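Local coordinates for protein phosphoacetylglucosamine mutase (PDB 5O9X) that probably interconverts the 6-phosphate and 1-phosphate of N-acetylglucosamine as a phosphohexomutase, and is held here with glucose 1,6-bisphosphate, at residues P223-R226 with E227-K230; A281-D284 with G285-R289. The protein carries 1 engineered substitution. All blocks are in the same frame, centred on the assembly; numbering follows the deposited sequence.

Both contacts are local and belong to the same family domain, yet they differ in burial and chemistry. Contact 1 is about two turns of helix 221-231, partly exposed, about 20 Å from the centre of the chain; backbone bonds and leucine packing hold it, with charged side chains along its outer side. Contact 2 is entirely buried, about 9 Å from that centre, and ties the end of strand 279-283 to the loop that follows it through acidic side chains, backbone amides and a ligand-binding arginine. Their centres lie 14 Å apart and their nearest atoms about 5 Å, and both serve one sheet, through a crossover helix and through a strand end.

Contact 1: residues P223-R226 with E227-K230; sequences PKLR and ELIK
Pro223 and Glu227 are joined by one of the i to i+4 backbone bonds of helix 221-231, Pro223 O accepting Glu227 N at 3.0 Å. Lys224 O takes the amide of Leu228 in the straightest of these bonds, Leu228 N to Lys224 O measuring 2.9 Å with 168° at the hydrogen. The amide of Ile229 is shared: it gives a bond of 3.0 Å from Ile229 N to Leu225 O and a weak second one to Arg226 O. The carbonyl of Leu225 also lies beneath the Ile229 side chain, with Ile229 CG1 3.3 Å from Leu225 O.

Apolar branches line the inner side. Leu225 turns its CG away from its own backbone N (chi1 173°), which brings CD1 to 4.1 Å from Leu228 CD2, while Ile229 CD1 comes to 4.2 Å from Leu225 CG; each pair meets at a slant. Leu225 continues onto Ile242 of the neighbouring strand 240-243, and Leu228 onto Tyr192 and Leu195 of helix 188-202.

The charged ends find their partners on the outer side and at the start of the segment. Glu227 bends at chi2 (56°), and the extended chain of Lys230 reaches back one turn to bridge it, Lys230 NZ lying 2.8 Å from Glu227 OE1 on the syn side of the carboxylate. Lys224 NZ hydrogen-bonds Phe161 O and forms a salt bridge with Glu188; Arg226 forms one with Asp245.

The helix links strands 212-215 and 240-243 in a beta-alpha-beta unit. Its chemistry is divided accordingly: the amides of Glu227, Leu228 and Ile229 are satisfied within the helix, the leucines pack on the sheet and helix 188-202, and the four charged side chains are each paired with an opposite charge. Lys224 and Arg226 thereby join the helix to Glu188 and Asp245, whereas the Glu227-Lys230 bridge is internal to it.

Contact 2: residues A281-D284 with G285-R289; sequences ASLD and GDADR. With G16 (1,6-di-O-phosphono-alpha-D-glucopyranose), chain B.
Asp284 and Arg289 meet where the loop folds back on itself, their side chains crossing at about a right angle. Asp284 OD2 packs on the aliphatic part of Arg289, 3.4 Å from CD, and stands well out of the guanidinium plane; its long ion pair with Arg289 NE, at 3.6 Å, rests on charge alone. NE and NH2 serve the bound 1,6-di-O-phosphono-alpha-D-glucopyranose (glucose 1,6-bisphosphate, G16) instead: Arg289 NE gives a hydrogen bond to phosphate O3X of G16 (3.0 Å), and Arg289 NH2 one of 3.2 Å to the bridging O1, in plane at the guanidinium edge.

Asp284 OD1 faces the loop backbone, accepting Asp288 N at 3.0 Å and, weakly, Arg289 N. With chi1 at 69°, Asp284 CG sits between N and the carbonyl carbon, turned in toward those amides. Asp286 runs alongside, its OD1 3.3 Å from Asp284 OD1, while its OD2 is held by Thr164.

A type I turn from Asp284 to Ala287 supports this shell, closed by a bond of 3.0 Å from Ala287 N to Asp284 O. Further out, Ser282 OG bonds Asp215 and Tyr293, and backbone bonds to Thr213, Asp215 and Leu291 hold strand 279-283 in its sheet. The Asp-Gly-Asp-Ala-Asp-Arg sequence and close like charges are consistent with a cation site, the metal-binding loop of phosphohexomutases, whose three aspartates hold magnesium in relatives.

Contact 1: residues P223-R226 with E227-K230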
loop_
_atom_site.group_PDB
_atom_site.type_symbol
_atom_site.label_atom_id
_atom_site.label_comp_id
_atom_site.label_asym_id
_atom_site.label_seq_id
_atom_site.Cartn_x
_atom_site.Cartn_y
_atom_site.Cartn_z
ATOM N N PRO A 223 9.497 14.289 6.626
ATOM C CA PRO A 223 9.667 15.626 6.006
ATOM C C PRO A 223 8.438 16.036 5.182
ATOM O O PRO A 223 8.070 17.196 5.146
ATOM C CB PRO A 223 10.909 15.443 5.063
ATOM C CG PRO A 223 11.679 14.305 5.758
ATOM C CD PRO A 223 10.694 13.408 6.479
ATOM N N LYS A 224 7.814 15.081 4.461
ATOM C CA LYS A 224 6.695 15.417 3.585
ATOM C C LYS A 224 5.480 15.734 4.436
ATOM O O LYS A 224 4.693 16.640 4.063
ATOM C CB LYS A 224 6.305 14.295 2.617
ATOM C CG LYS A 224 7.461 13.825 1.766
ATOM C CD LYS A 224 8.186 14.964 1.023
ATOM C CE LYS A 224 9.219 14.382 0.021
ATOM N NZ LYS A 224 9.955 15.469 -0.618
ATOM N N LEU A 225 5.299 14.985 5.530
ATOM C CA LEU A 225 4.099 15.304 6.354
ATOM C C LEU A 225 4.301 16.712 6.971
ATOM O O LEU A 225 3.343 17.477 7.068
ATOM C CB LEU A 225 3.929 14.285 7.500
ATOM C CG LEU A 225 2.830 14.587 8.545
ATOM C CD1 LEU A 225 1.508 14.644 7.797
ATOM C CD2 LEU A 225 2.858 13.380 9.469
ATOM N N ARG A 226 5.524 17.022 7.478
ATOM C CA ARG A 226 5.824 18.374 8.013
ATOM C C ARG A 226 5.520 19.436 6.960
ATOM O O ARG A 226 5.008 20.484 7.305
ATOM C CB ARG A 226 7.315 18.454 8.416
ATOM C CG ARG A 226 7.829 19.870 8.853
ATOM C CD ARG A 226 9.394 19.880 9.022
ATOM N NE ARG A 226 9.470 18.930 10.005
ATOM C CZ ARG A 226 10.068 17.756 10.047
ATOM N NH1 ARG A 226 11.039 17.293 9.257
ATOM N NH2 ARG A 226 9.677 17.105 11.100
ATOM N N GLU A 227 5.878 19.174 5.697
ATOM C CA GLU A 227 5.578 20.098 4.605
ATOM C C GLU A 227 4.057 20.272 4.358
ATOM O O GLU A 227 3.583 21.401 4.220
ATOM C CB GLU A 227 6.273 19.656 3.299
ATOM C CG GLU A 227 6.366 20.686 2.149
ATOM C CD GLU A 227 7.036 22.032 2.477
ATOM O OE1 GLU A 227 7.813 22.148 3.478
ATOM O OE2 GLU A 227 6.747 23.022 1.732
ATOM N N LEU A 228 3.326 19.147 4.290
ATOM C CA LEU A 228 1.888 19.145 4.138
ATOM C C LEU A 228 1.249 20.019 5.231
ATOM O O LEU A 228 0.316 20.747 4.932
ATOM C CB LEU A 228 1.312 17.686 4.216
ATOM C CG LEU A 228 -0.247 17.703 4.369
ATOM C CD1 LEU A 228 -0.899 18.260 3.101
ATOM C CD2 LEU A 228 -0.607 16.201 4.605
ATOM N N ILE A 229 1.770 19.976 6.472
ATOM C CA ILE A 229 1.125 20.694 7.589
ATOM C C ILE A 229 1.103 22.234 7.344
ATOM O O ILE A 229 0.126 22.910 7.678
ATOM C CB ILE A 229 1.849 20.348 8.838
ATOM C CG1 ILE A 229 1.370 18.943 9.210
ATOM C CG2 ILE A 229 1.534 21.296 10.043
ATOM C CD1 ILE A 229 2.199 18.302 10.308
ATOM N N LYS A 230 2.118 22.745 6.669
ATOM C CA LYS A 230 2.094 24.183 6.256
ATOM C C LYS A 230 0.944 24.539 5.369
ATOM O O LYS A 230 0.507 25.681 5.401
ATOM C CB LYS A 230 3.337 24.505 5.494
ATOM C CG LYS A 230 4.606 24.274 6.303
ATOM C CD LYS A 230 5.736 24.662 5.360
ATOM C CE LYS A 230 7.092 24.309 5.953
ATOM N NZ LYS A 230 8.091 24.573 4.849
#

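Contact 2: residues A281-D284 with G285-R289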
loop_
_atom_site.group_PDB
_atom_site.type_symbol
_atom_site.label_atom_id
_atom_site.label_comp_id
_atom_site.label_asym_id
_atom_site.label_seq_id
_atom_site.Cartn_x
_atom_site.Cartn_y
_atom_site.Cartn_z
ATOM N N ALA A 281 -0.291 7.322 15.649
ATOM C CA ALA A 281 -0.312 6.507 14.420
ATOM C C ALA A 281 1.109 6.296 13.948
ATOM O O ALA A 281 2.032 7.030 14.347
ATOM C CB ALA A 281 -1.138 7.199 13.357
ATOM N N SER A 282 1.321 5.252 13.156
ATOM C CA SER A 282 2.656 5.035 12.584
ATOM C C SER A 282 2.514 4.877 11.085
ATOM O O SER A 282 1.656 4.135 10.635
ATOM C CB SER A 282 3.196 3.730 13.140
ATOM O OG SER A 282 3.784 3.938 14.435
ATOM N N LEU A 283 3.351 5.594 10.317
ATOM C CA LEU A 283 3.477 5.377 8.889
ATOM C C LEU A 283 4.609 4.372 8.690
ATOM O O LEU A 283 5.290 4.033 9.620
ATOM C CB LEU A 283 3.990 6.699 8.225
ATOM C CG LEU A 283 3.071 7.912 8.427
ATOM C CD1 LEU A 283 3.650 9.142 7.724
ATOM C CD2 LEU A 283 1.645 7.585 7.924
ATOM N N ASP A 284 4.825 3.918 7.463
ATOM C CA ASP A 284 6.061 3.145 7.220
ATOM C C ASP A 284 7.044 3.982 6.401
ATOM O O ASP A 284 6.797 5.176 6.187
ATOM C CB ASP A 284 5.778 1.714 6.659
ATOM C CG ASP A 284 5.248 1.743 5.270
ATOM O OD1 ASP A 284 4.826 2.859 4.809
ATOM O OD2 ASP A 284 5.245 0.657 4.611
ATOM N N GLY A 285 8.179 3.370 6.029
ATOM C CA GLY A 285 9.318 4.061 5.367
ATOM C C GLY A 285 9.016 4.748 4.029
ATOM O O GLY A 285 9.706 5.723 3.698
ATOM N N ASP A 286 8.033 4.286 3.233
ATOM C CA ASP A 286 7.616 5.057 2.004
ATOM C C ASP A 286 6.225 5.739 2.159
ATOM O O ASP A 286 5.589 6.208 1.174
ATOM C CB ASP A 286 7.648 4.198 0.729
ATOM C CG ASP A 286 6.595 3.099 0.713
ATOM O OD1 ASP A 286 6.161 2.750 1.834
ATOM O OD2 ASP A 286 6.224 2.548 -0.403
ATOM N N ALA A 287 5.737 5.743 3.401
ATOM C CA ALA A 287 4.438 6.344 3.773
ATOM C C ALA A 287 3.268 5.756 2.930
ATOM O O ALA A 287 2.394 6.484 2.432
ATOM C CB ALA A 287 4.477 7.875 3.678
ATOM N N ASP A 288 3.254 4.428 2.822
ATOM C CA ASP A 288 2.132 3.847 2.178
ATOM C C ASP A 288 1.367 2.828 3.031
ATOM O O ASP A 288 0.549 2.037 2.522
ATOM C CB ASP A 288 2.552 3.282 0.822
ATOM C CG ASP A 288 1.385 3.346 -0.182
ATOM O OD1 ASP A 288 0.435 4.169 0.009
ATOM O OD2 ASP A 288 1.401 2.522 -1.057
ATOM N N ARG A 289 1.636 2.866 4.323
ATOM C CA ARG A 289 0.838 2.129 5.333
ATOM C C ARG A 289 0.611 3.088 6.479
ATOM O O ARG A 289 1.523 3.867 6.823
ATOM C CB ARG A 289 1.647 0.959 5.912
ATOM C CG ARG A 289 1.927 -0.141 4.904
ATOM C CD ARG A 289 2.667 -1.263 5.658
ATOM N NE ARG A 289 3.146 -2.290 4.707
ATOM C CZ ARG A 289 3.626 -3.465 5.095
ATOM N NH1 ARG A 289 3.719 -3.739 6.390
ATOM N NH2 ARG A 289 4.097 -4.331 4.223
HETATM C C1 G16 B . 3.700 -4.891 0.137
HETATM C C2 G16 B . 2.366 -4.907 -0.604
HETATM C C3 G16 B . 1.206 -5.234 0.390
HETATM C C4 G16 B . 1.398 -6.527 1.163
HETATM C C5 G16 B . 2.738 -6.447 1.883
HETATM C C6 G16 B . 3.222 -7.755 2.465
HETATM O O1 G16 B . 3.674 -3.848 1.116
HETATM O O2 G16 B . 2.083 -3.674 -1.336
HETATM O O3 G16 B . 0.039 -5.181 -0.330
HETATM O O4 G16 B . 0.363 -6.799 2.206
HETATM O O5 G16 B . 3.823 -6.177 0.964
HETATM O O6 G16 B . 3.351 -8.720 1.326
HETATM P P G16 B . 3.961 -10.193 1.624
HETATM O O1P G16 B . 3.192 -10.816 2.812
HETATM O O2P G16 B . 5.442 -10.016 2.037
HETATM O O3P G16 B . 3.924 -11.002 0.310
HETATM P "P'" G16 B . 4.740 -2.604 1.120
HETATM O O1X G16 B . 5.056 -2.248 -0.358
HETATM O O2X G16 B . 6.069 -3.148 1.734
HETATM O O3X G16 B . 4.215 -1.544 2.026
#